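Local coordinates for protein GTPase subunit of restriction endonuclease (Thermococcus gammatolerans, PDB 6P0F) that probably recognises DNA through a YTH-like N-terminal domain, as the GTPase subunit of an McrBC-type restriction endonuclease, at residues L5-I10 against Y151-G156; Y17-E22 against D113-G118; S56-Y61 against F121-F126. All coordinates share one frame; numbering follows the deposited sequence.

Interaction 1. Residues L5-I10 against Y151-G156; sequences LFIIGI and YFPIAG
Strand 5-11 of the YTH-like domain pairs here antiparallel with the start of strand 155-158. Ile7 and Gly156 form a hydrogen-bonded pair. Ile7 N donates to Gly156 O at 2.9 Å. Gly156 N returns a bond of 2.8 Å to Ile7 O. Ile8 and Ala155 follow as a non-hydrogen-bonded pair. Beyond them Gly9 N donates to Ile154 O at 3.2 Å. Gly9 has no side chain, and a CB there would run into Pro153 O.

The loop 151-154 folds back onto the strand. Phe152 has CG anti to its backbone N (chi1 -168°), which brings the ring alongside the chain at Gly9 and Ile10. Phe152 CE1 lies 3.7 Å from Gly9 CA, and Ile10 O meets Phe152 CZ at the ring edge, in its plane, at 3.4 Å. Ile7 crosses Pro153 at about a right angle, with Ile7 CG2 3.7 Å from Pro153 CG. Pro153 CD in turn sits over the centre of one face of the Tyr151 ring.

On its other flank strand 5-11 bonds to strand 70-76 through the backbone of Phe6 and Ile8. The side chain of Ile8 packs on Trp53 of strand 49-55.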
loop_
_atom_site.group_PDB
_atom_site.type_symbol
_atom_site.label_atom_id
_atom_site.label_comp_id
_atom_site.label_asym_id
_atom_site.label_seq_id
_atom_site.Cartn_x
_atom_site.Cartn_y
_atom_site.Cartn_z
ATOM N N LEU A 5 1.393 -3.159 -10.977
ATOM C CA LEU A 5 0.248 -2.802 -10.157
ATOM C C LEU A 5 0.032 -3.918 -9.148
ATOM O O LEU A 5 -0.072 -5.095 -9.524
ATOM C CB LEU A 5 -1.007 -2.586 -10.999
ATOM C CG LEU A 5 -2.342 -2.394 -10.273
ATOM C CD1 LEU A 5 -2.222 -1.128 -9.384
ATOM C CD2 LEU A 5 -3.501 -2.302 -11.261
ATOM N N PHE A 6 -0.003 -3.559 -7.862
ATOM C CA PHE A 6 -0.231 -4.493 -6.776
ATOM C C PHE A 6 -1.506 -4.127 -6.031
ATOM O O PHE A 6 -1.918 -2.964 -6.027
ATOM C CB PHE A 6 0.942 -4.494 -5.798
ATOM C CG PHE A 6 2.229 -4.877 -6.426
ATOM C CD1 PHE A 6 2.552 -6.210 -6.608
ATOM C CD2 PHE A 6 3.113 -3.907 -6.871
ATOM C CE1 PHE A 6 3.742 -6.579 -7.210
ATOM C CE2 PHE A 6 4.321 -4.280 -7.457
ATOM C CZ PHE A 6 4.612 -5.634 -7.649
ATOM N N ILE A 7 -2.139 -5.142 -5.428
ATOM C CA ILE A 7 -3.276 -4.957 -4.527
ATOM C C ILE A 7 -2.859 -5.414 -3.138
ATOM O O ILE A 7 -2.355 -6.532 -2.960
ATOM C CB ILE A 7 -4.518 -5.740 -4.980
ATOM C CG1 ILE A 7 -5.034 -5.208 -6.301
ATOM C CG2 ILE A 7 -5.608 -5.684 -3.900
ATOM C CD1 ILE A 7 -5.958 -6.202 -6.992
ATOM N N ILE A 8 -3.055 -4.552 -2.146
ATOM C CA ILE A 8 -2.783 -4.909 -0.758
ATOM C C ILE A 8 -4.071 -4.762 0.020
ATOM O O ILE A 8 -4.686 -3.697 0.049
ATOM C CB ILE A 8 -1.656 -4.062 -0.172
ATOM C CG1 ILE A 8 -0.355 -4.390 -0.898
ATOM C CG2 ILE A 8 -1.515 -4.323 1.339
ATOM C CD1 ILE A 8 0.799 -3.444 -0.489
ATOM N N GLY A 9 -4.497 -5.866 0.676
ATOM C CA GLY A 9 -5.756 -5.904 1.361
ATOM C C GLY A 9 -5.531 -5.586 2.839
ATOM O O GLY A 9 -4.774 -6.277 3.506
ATOM N N ILE A 10 -6.191 -4.542 3.300
ATOM C CA ILE A 10 -6.069 -4.067 4.683
ATOM C C ILE A 10 -7.350 -4.450 5.403
ATOM O O ILE A 10 -8.416 -3.901 5.111
ATOM C CB ILE A 10 -5.858 -2.544 4.737
ATOM C CG1 ILE A 10 -4.657 -2.093 3.897
ATOM C CG2 ILE A 10 -5.769 -2.061 6.222
ATOM C CD1 ILE A 10 -3.343 -2.623 4.373
ATOM N N TYR A 151 -13.140 -10.186 -4.237
ATOM C CA TYR A 151 -11.719 -10.497 -4.199
ATOM C C TYR A 151 -10.962 -9.521 -3.296
ATOM O O TYR A 151 -11.071 -8.299 -3.434
ATOM C CB TYR A 151 -11.158 -10.454 -5.613
ATOM C CG TYR A 151 -9.681 -10.740 -5.739
ATOM C CD1 TYR A 151 -9.128 -11.897 -5.240
ATOM C CD2 TYR A 151 -8.850 -9.841 -6.386
ATOM C CE1 TYR A 151 -7.775 -12.147 -5.364
ATOM C CE2 TYR A 151 -7.517 -10.087 -6.546
ATOM C CZ TYR A 151 -6.966 -11.215 -6.021
ATOM O OH TYR A 151 -5.612 -11.427 -6.181
ATOM N N PHE A 152 -10.167 -10.078 -2.384
ATOM C CA PHE A 152 -9.564 -9.303 -1.290
ATOM C C PHE A 152 -8.281 -10.009 -0.885
ATOM O O PHE A 152 -8.188 -10.624 0.189
ATOM C CB PHE A 152 -10.561 -9.174 -0.128
ATOM C CG PHE A 152 -10.183 -8.179 0.948
ATOM C CD1 PHE A 152 -9.752 -6.926 0.648
ATOM C CD2 PHE A 152 -10.328 -8.500 2.286
ATOM C CE1 PHE A 152 -9.434 -6.022 1.651
ATOM C CE2 PHE A 152 -10.011 -7.602 3.282
ATOM C CZ PHE A 152 -9.545 -6.355 2.965
ATOM N N PRO A 153 -7.246 -9.931 -1.726
ATOM C CA PRO A 153 -5.998 -10.627 -1.417
ATOM C C PRO A 153 -5.235 -9.921 -0.315
ATOM O O PRO A 153 -5.298 -8.698 -0.163
ATOM C CB PRO A 153 -5.223 -10.591 -2.737
ATOM C CG PRO A 153 -5.665 -9.303 -3.374
ATOM C CD PRO A 153 -7.139 -9.135 -2.974
ATOM N N ILE A 154 -4.478 -10.705 0.458
ATOM C CA ILE A 154 -3.524 -10.064 1.365
ATOM C C ILE A 154 -2.497 -9.267 0.575
ATOM O O ILE A 154 -2.188 -8.114 0.911
ATOM C CB ILE A 154 -2.873 -11.108 2.285
ATOM C CG1 ILE A 154 -3.892 -11.539 3.345
ATOM C CG2 ILE A 154 -1.664 -10.519 2.965
ATOM C CD1 ILE A 154 -3.429 -12.691 4.175
ATOM N N ALA A 155 -1.971 -9.852 -0.505
ATOM C CA ALA A 155 -1.066 -9.179 -1.421
ATOM C C ALA A 155 -1.210 -9.830 -2.784
ATOM O O ALA A 155 -0.976 -11.037 -2.915
ATOM C CB ALA A 155 0.379 -9.266 -0.944
ATOM N N GLY A 156 -1.594 -9.045 -3.778
ATOM C CA GLY A 156 -1.791 -9.552 -5.125
ATOM C C GLY A 156 -1.031 -8.750 -6.163
ATOM O O GLY A 156 -0.740 -7.565 -5.980
#

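Interaction 2. Residues Y17-E22 against D113-G118; sequences YENFEE and DFWRKG
Asn19 OD1 takes two bonds at once. Arg116 N donates to Asn19 OD1 at 2.9 Å, and a water donates to the same OD1 at 3.0 Å. That water also donates to Phe114 O at 3.0 Å, so it bridges the helix side chain and the loop backbone. The other end of the amide works in the opposite sense. Asn19 ND2 gives a nearly straight bond (166°) of 3.0 Å to Arg116 O, which lies close to the amide plane. Both backbone polar atoms of Arg116 are thus held by one side chain, and the amide cannot turn over without losing both bonds. Asn19 CG stands beside its own backbone N (chi1 -70°), which carries the amide out from helix 15-26 to the loop.

The Trp115 indole lies next to this amide, with the two planes 34° apart. Trp115 CD1 is 3.3 Å from Asn19 CB. Trp115 NE1 has its main bond to Thr23 OG1; its reach to Asn19 O, 3.4 Å, is weak. Arg116 is the second residue of a type II turn from Trp115 to Gly118. Its guanidinium has Glu18 CG over one face, and Arg116 NH1 is 3.3 Å from Glu18 CB. Glu18 OE2 stays 4.2 Å from Arg116 NH2, well out of the guanidinium plane. The directed bonds are therefore those of the neutral amide. The charge of Glu18, and a long, weak ion pair from Arg116 to Asp15, probably add a less directional attraction.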
loop_
_atom_site.group_PDB
_atom_site.type_symbol
_atom_site.label_atom_id
_atom_site.label_comp_id
_atom_site.label_asym_id
_atom_site.label_seq_id
_atom_site.Cartn_x
_atom_site.Cartn_y
_atom_site.Cartn_z
ATOM N N TYR A 17 -5.158 -2.512 10.137
ATOM C CA TYR A 17 -5.819 -1.257 9.826
ATOM C C TYR A 17 -5.280 -0.144 10.710
ATOM O O TYR A 17 -5.093 0.974 10.248
ATOM C CB TYR A 17 -7.337 -1.320 9.983
ATOM C CG TYR A 17 -7.981 -0.021 9.563
ATOM C CD1 TYR A 17 -8.212 0.261 8.217
ATOM C CD2 TYR A 17 -8.303 0.973 10.488
ATOM C CE1 TYR A 17 -8.777 1.453 7.807
ATOM C CE2 TYR A 17 -8.860 2.182 10.075
ATOM C CZ TYR A 17 -9.089 2.417 8.736
ATOM O OH TYR A 17 -9.638 3.597 8.286
ATOM N N GLU A 18 -5.066 -0.421 11.998
ATOM C CA GLU A 18 -4.487 0.596 12.873
ATOM C C GLU A 18 -3.154 1.096 12.319
ATOM O O GLU A 18 -2.890 2.305 12.290
ATOM C CB GLU A 18 -4.302 0.033 14.286
ATOM C CG GLU A 18 -5.619 -0.424 14.903
ATOM C CD GLU A 18 -6.584 0.734 15.099
ATOM O OE1 GLU A 18 -7.573 0.827 14.353
ATOM O OE2 GLU A 18 -6.346 1.576 15.985
ATOM N N ASN A 19 -2.304 0.173 11.858
ATOM C CA ASN A 19 -1.010 0.571 11.308
ATOM C C ASN A 19 -1.184 1.383 10.026
ATOM O O ASN A 19 -0.475 2.372 9.805
ATOM C CB ASN A 19 -0.175 -0.678 11.028
ATOM C CG ASN A 19 0.288 -1.376 12.310
ATOM O OD1 ASN A 19 0.088 -0.865 13.396
ATOM N ND2 ASN A 19 0.899 -2.530 12.165
ATOM N N PHE A 20 -2.116 0.969 9.180
ATOM C CA PHE A 20 -2.416 1.670 7.923
ATOM C C PHE A 20 -2.943 3.077 8.171
ATOM O O PHE A 20 -2.548 4.033 7.495
ATOM C CB PHE A 20 -3.436 0.833 7.161
ATOM C CG PHE A 20 -3.849 1.379 5.845
ATOM C CD1 PHE A 20 -3.006 1.290 4.752
ATOM C CD2 PHE A 20 -5.116 1.947 5.670
ATOM C CE1 PHE A 20 -3.422 1.779 3.500
ATOM C CE2 PHE A 20 -5.529 2.407 4.424
ATOM C CZ PHE A 20 -4.674 2.320 3.355
ATOM N N GLU A 21 -3.857 3.213 9.126
ATOM C CA GLU A 21 -4.341 4.533 9.491
ATOM C C GLU A 21 -3.194 5.425 9.944
ATOM O O GLU A 21 -3.138 6.604 9.591
ATOM C CB GLU A 21 -5.396 4.388 10.592
ATOM C CG GLU A 21 -6.016 5.695 11.041
ATOM C CD GLU A 21 -7.116 5.466 12.078
ATOM O OE1 GLU A 21 -6.825 4.801 13.091
ATOM O OE2 GLU A 21 -8.265 5.905 11.852
ATOM N N GLU A 22 -2.242 4.859 10.687
ATOM C CA GLU A 22 -1.168 5.665 11.229
ATOM C C GLU A 22 -0.265 6.226 10.135
ATOM O O GLU A 22 0.056 7.418 10.141
ATOM C CB GLU A 22 -0.354 4.855 12.231
ATOM C CG GLU A 22 0.768 5.662 12.831
ATOM C CD GLU A 22 0.276 6.649 13.916
ATOM O OE1 GLU A 22 0.868 7.734 14.030
ATOM O OE2 GLU A 22 -0.681 6.284 14.653
ATOM N N ASP A 113 7.762 2.345 16.883
ATOM C CA ASP A 113 7.275 3.693 17.184
ATOM C C ASP A 113 5.903 3.932 16.550
ATOM O O ASP A 113 5.099 4.713 17.072
ATOM C CB ASP A 113 8.216 4.791 16.637
ATOM C CG ASP A 113 9.606 4.853 17.300
ATOM O OD1 ASP A 113 9.886 4.123 18.281
ATOM O OD2 ASP A 113 10.431 5.681 16.804
ATOM N N PHE A 114 5.656 3.314 15.381
ATOM C CA PHE A 114 4.514 3.606 14.516
ATOM C C PHE A 114 3.504 2.479 14.394
ATOM O O PHE A 114 2.308 2.741 14.208
ATOM C CB PHE A 114 4.996 3.892 13.088
ATOM C CG PHE A 114 6.076 4.866 13.010
ATOM C CD1 PHE A 114 5.829 6.193 13.271
ATOM C CD2 PHE A 114 7.361 4.469 12.681
ATOM C CE1 PHE A 114 6.832 7.109 13.201
ATOM C CE2 PHE A 114 8.364 5.367 12.611
ATOM C CZ PHE A 114 8.114 6.697 12.875
ATOM N N TRP A 115 3.961 1.240 14.449
ATOM C CA TRP A 115 3.179 0.089 14.081
ATOM C C TRP A 115 3.149 -0.929 15.209
ATOM O O TRP A 115 4.182 -1.210 15.828
ATOM C CB TRP A 115 3.794 -0.552 12.872
ATOM C CG TRP A 115 3.621 0.197 11.599
ATOM C CD1 TRP A 115 2.631 1.073 11.291
ATOM C CD2 TRP A 115 4.454 0.097 10.455
ATOM N NE1 TRP A 115 2.776 1.515 9.982
ATOM C CE2 TRP A 115 3.913 0.949 9.466
ATOM C CE3 TRP A 115 5.626 -0.608 10.171
ATOM C CZ2 TRP A 115 4.490 1.098 8.221
ATOM C CZ3 TRP A 115 6.189 -0.470 8.911
ATOM C CH2 TRP A 115 5.624 0.379 7.965
ATOM N N ARG A 116 1.975 -1.501 15.444
ATOM C CA ARG A 116 1.884 -2.707 16.244
ATOM C C ARG A 116 2.615 -3.817 15.523
ATOM O O ARG A 116 2.321 -4.101 14.352
ATOM C CB ARG A 116 0.432 -3.094 16.461
ATOM C CG ARG A 116 -0.354 -2.140 17.340
ATOM C CD ARG A 116 -1.784 -2.643 17.397
ATOM N NE ARG A 116 -2.690 -1.899 18.267
ATOM C CZ ARG A 116 -3.049 -0.634 18.084
ATOM N NH1 ARG A 116 -2.554 0.069 17.079
ATOM N NH2 ARG A 116 -3.901 -0.066 18.926
ATOM N N LYS A 117 3.586 -4.439 16.187
ATOM C CA LYS A 117 4.353 -5.486 15.535
ATOM C C LYS A 117 5.204 -4.923 14.411
ATOM O O LYS A 117 5.576 -5.655 13.490
ATOM C CB LYS A 117 3.437 -6.551 14.941
ATOM C CG LYS A 117 2.576 -7.318 15.906
ATOM C CD LYS A 117 3.325 -8.559 16.337
ATOM C CE LYS A 117 2.870 -9.783 15.538
ATOM N NZ LYS A 117 1.554 -10.351 16.019
ATOM N N GLY A 118 5.558 -3.641 14.504
ATOM C CA GLY A 118 6.169 -2.974 13.372
ATOM C C GLY A 118 7.447 -3.638 12.915
ATOM O O GLY A 118 7.776 -3.626 11.716
HETATM O O HOH W 1 -0.339 1.652 14.954
#

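Interaction 3. Residues S56-Y61 against F121-F126; sequences SKETIY and FRFLMF
Phe123 presses its ring on the backbone of residues 56-58. It stands at a classic beta bulge, where Arg122 and Phe123 both face Arg55 at the start of strand 123-127. The bulge belongs to the main sheet of the YTH-like domain, and the contact lies at the protein surface. CG stands beside the backbone N (chi1 -69°), and the side chain leaves the strand toward segment 56-58.

Phe123 CB meets Lys57 O at 3.5 Å. CG lies under the peptide that follows, near Lys57 C and Glu58 N. Along the CD2-CE2 edge the ring approaches Ser56 O, which lies near the ring plane, 3.3 Å from Phe123 CE2. Over the CD1-CE1 half, on the face the peptide covers, CD1 touches Glu58 CA and CB, and Phe123 CE1 is 3.7 Å from Glu58 CB. Glu58 N sits 3.5 Å above the plane of the Phe123 ring, over its centre. The peptide between Lys57 and Glu58 therefore rests on one ring face, and the Glu58 side chain crosses the ring at about a right angle. With the ring cut back to an alanine, the Lys57-Glu58 peptide is likely to lose its support and Ser56 O its aromatic neighbour.

Ser56 OG makes a looser approach to Phe121 CD1. Arg122 is held through NH1 by a salt bridge to Glu102 and a bond to Ile103 O. Its guanidinium lies against the end of the aromatic ring, with Phe123 CZ 3.3 Å above the Arg122 guanidinium plane and displaced toward its rim.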
loop_
_atom_site.group_PDB
_atom_site.type_symbol
_atom_site.label_atom_id
_atom_site.label_comp_id
_atom_site.label_asym_id
_atom_site.label_seq_id
_atom_site.Cartn_x
_atom_site.Cartn_y
_atom_site.Cartn_z
ATOM N N SER A 56 6.554 -7.878 5.176
ATOM C CA SER A 56 7.537 -8.878 5.590
ATOM C C SER A 56 8.506 -9.287 4.486
ATOM O O SER A 56 9.591 -9.778 4.809
ATOM C CB SER A 56 6.845 -10.160 6.074
ATOM O OG SER A 56 5.756 -9.880 6.932
ATOM N N LYS A 57 8.143 -9.119 3.211
ATOM C CA LYS A 57 8.990 -9.519 2.093
ATOM C C LYS A 57 9.104 -8.402 1.067
ATOM O O LYS A 57 8.259 -7.506 0.993
ATOM C CB LYS A 57 8.451 -10.749 1.353
ATOM C CG LYS A 57 8.240 -11.976 2.191
ATOM C CD LYS A 57 8.001 -13.196 1.299
ATOM C CE LYS A 57 9.044 -14.292 1.556
ATOM N NZ LYS A 57 8.591 -15.307 2.563
ATOM N N GLU A 58 10.159 -8.497 0.248
ATOM C CA GLU A 58 10.398 -7.574 -0.852
ATOM C C GLU A 58 9.487 -7.824 -2.038
ATOM O O GLU A 58 9.346 -6.933 -2.897
ATOM C CB GLU A 58 11.854 -7.703 -1.305
ATOM C CG GLU A 58 12.367 -6.559 -2.150
ATOM C CD GLU A 58 13.875 -6.634 -2.330
ATOM O OE1 GLU A 58 14.562 -5.609 -2.087
ATOM O OE2 GLU A 58 14.364 -7.730 -2.685
ATOM N N THR A 59 8.903 -9.023 -2.126
ATOM C CA THR A 59 8.168 -9.435 -3.315
ATOM C C THR A 59 6.695 -9.678 -3.020
ATOM O O THR A 59 6.317 -10.007 -1.895
ATOM C CB THR A 59 8.745 -10.731 -3.909
ATOM O OG1 THR A 59 8.602 -11.787 -2.948
ATOM C CG2 THR A 59 10.214 -10.554 -4.248
ATOM N N ILE A 60 5.871 -9.518 -4.058
ATOM C CA ILE A 60 4.482 -9.982 -4.069
ATOM C C ILE A 60 4.314 -10.903 -5.280
ATOM O O ILE A 60 4.661 -10.516 -6.396
ATOM C CB ILE A 60 3.467 -8.824 -4.132
ATOM C CG1 ILE A 60 3.554 -7.983 -2.853
ATOM C CG2 ILE A 60 2.059 -9.405 -4.385
ATOM C CD1 ILE A 60 2.802 -6.675 -2.959
ATOM N N TYR A 61 3.798 -12.097 -5.051
ATOM C CA TYR A 61 3.658 -13.054 -6.128
ATOM C C TYR A 61 4.953 -13.148 -6.910
ATOM O O TYR A 61 4.963 -13.297 -8.122
ATOM C CB TYR A 61 2.441 -12.781 -7.004
ATOM C CG TYR A 61 1.255 -13.571 -6.518
ATOM C CD1 TYR A 61 0.669 -13.281 -5.295
ATOM C CD2 TYR A 61 0.747 -14.630 -7.250
ATOM C CE1 TYR A 61 -0.406 -13.999 -4.826
ATOM C CE2 TYR A 61 -0.330 -15.361 -6.788
ATOM C CZ TYR A 61 -0.902 -15.042 -5.575
ATOM O OH TYR A 61 -1.973 -15.758 -5.105
ATOM N N PHE A 121 7.724 -5.688 9.713
ATOM C CA PHE A 121 7.343 -5.166 8.398
ATOM C C PHE A 121 8.442 -4.278 7.817
ATOM O O PHE A 121 8.246 -3.087 7.508
ATOM C CB PHE A 121 6.024 -4.407 8.510
ATOM C CG PHE A 121 4.930 -5.195 9.170
ATOM C CD1 PHE A 121 4.396 -6.290 8.543
ATOM C CD2 PHE A 121 4.462 -4.855 10.422
ATOM C CE1 PHE A 121 3.388 -7.034 9.143
ATOM C CE2 PHE A 121 3.469 -5.600 11.036
ATOM C CZ PHE A 121 2.923 -6.682 10.388
ATOM N N ARG A 122 9.605 -4.885 7.612
ATOM C CA ARG A 122 10.813 -4.122 7.355
ATOM C C ARG A 122 11.039 -3.759 5.886
ATOM O O ARG A 122 11.953 -2.988 5.596
ATOM C CB ARG A 122 12.027 -4.892 7.881
ATOM C CG ARG A 122 12.355 -6.160 7.092
ATOM C CD ARG A 122 13.403 -6.998 7.834
ATOM N NE ARG A 122 13.796 -8.165 7.040
ATOM C CZ ARG A 122 14.721 -8.145 6.082
ATOM N NH1 ARG A 122 15.374 -7.022 5.800
ATOM N NH2 ARG A 122 15.012 -9.254 5.413
ATOM N N PHE A 123 10.238 -4.264 4.959
ATOM C CA PHE A 123 10.322 -3.833 3.563
ATOM C C PHE A 123 9.358 -2.671 3.368
ATOM O O PHE A 123 8.139 -2.857 3.262
ATOM C CB PHE A 123 10.045 -5.014 2.634
ATOM C CG PHE A 123 11.146 -6.046 2.666
ATOM C CD1 PHE A 123 12.297 -5.884 1.902
ATOM C CD2 PHE A 123 11.048 -7.150 3.492
ATOM C CE1 PHE A 123 13.323 -6.822 1.949
ATOM C CE2 PHE A 123 12.075 -8.086 3.551
ATOM C CZ PHE A 123 13.210 -7.918 2.778
ATOM N N LEU A 124 9.915 -1.458 3.311
ATOM C CA LEU A 124 9.114 -0.247 3.297
ATOM C C LEU A 124 8.909 0.275 1.885
ATOM O O LEU A 124 9.813 0.229 1.042
ATOM C CB LEU A 124 9.781 0.856 4.132
ATOM C CG LEU A 124 10.241 0.536 5.551
ATOM C CD1 LEU A 124 10.798 1.809 6.195
ATOM C CD2 LEU A 124 9.092 -0.020 6.360
HETATM N N MSE A 125 7.739 0.859 1.669
HETATM C CA MSE A 125 7.446 1.585 0.427
HETATM C C MSE A 125 6.968 2.981 0.835
HETATM O O MSE A 125 6.063 3.100 1.669
HETATM C CB MSE A 125 6.391 0.875 -0.412
HETATM C CG MSE A 125 5.036 0.780 0.278
HETATM SE SE MSE A 125 3.892 -0.543 -0.647
HETATM C CE MSE A 125 5.100 -1.948 -0.433
ATOM N N PHE A 126 7.554 4.021 0.254
ATOM C CA PHE A 126 7.181 5.400 0.538
ATOM C C PHE A 126 6.310 5.951 -0.587
ATOM O O PHE A 126 6.525 5.632 -1.756
ATOM C CB PHE A 126 8.433 6.273 0.723
ATOM C CG PHE A 126 9.084 6.111 2.067
ATOM C CD1 PHE A 126 9.905 5.030 2.313
ATOM C CD2 PHE A 126 8.832 7.014 3.100
ATOM C CE1 PHE A 126 10.476 4.830 3.576
ATOM C CE2 PHE A 126 9.389 6.820 4.338
ATOM C CZ PHE A 126 10.220 5.712 4.569
#

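In the fold
From the N terminus the chain enters strand 5-11, which waits for residues 151-156 to close interaction 1, the longest loop of the three. Helix 15-26 follows at once and supplies residues 17-22 to interaction 2. Residues 56-61 come next and begin interaction 3. Residues 113-118 then close interaction 2, and residues 121-126 close interaction 3, so these two loops cross. Both lie within the span of interaction 1. Ile10 packs on Tyr17 and Phe20, joining interactions 1 and 2. Ile60 packs on Phe6, Ala155 and Gly156, joining 1 and 3. Trp115 touches Phe121 and Leu124, joining 2 and 3. Together they link helix 15-26, the loop between strands 91-102 and 123-127, and the main sheet.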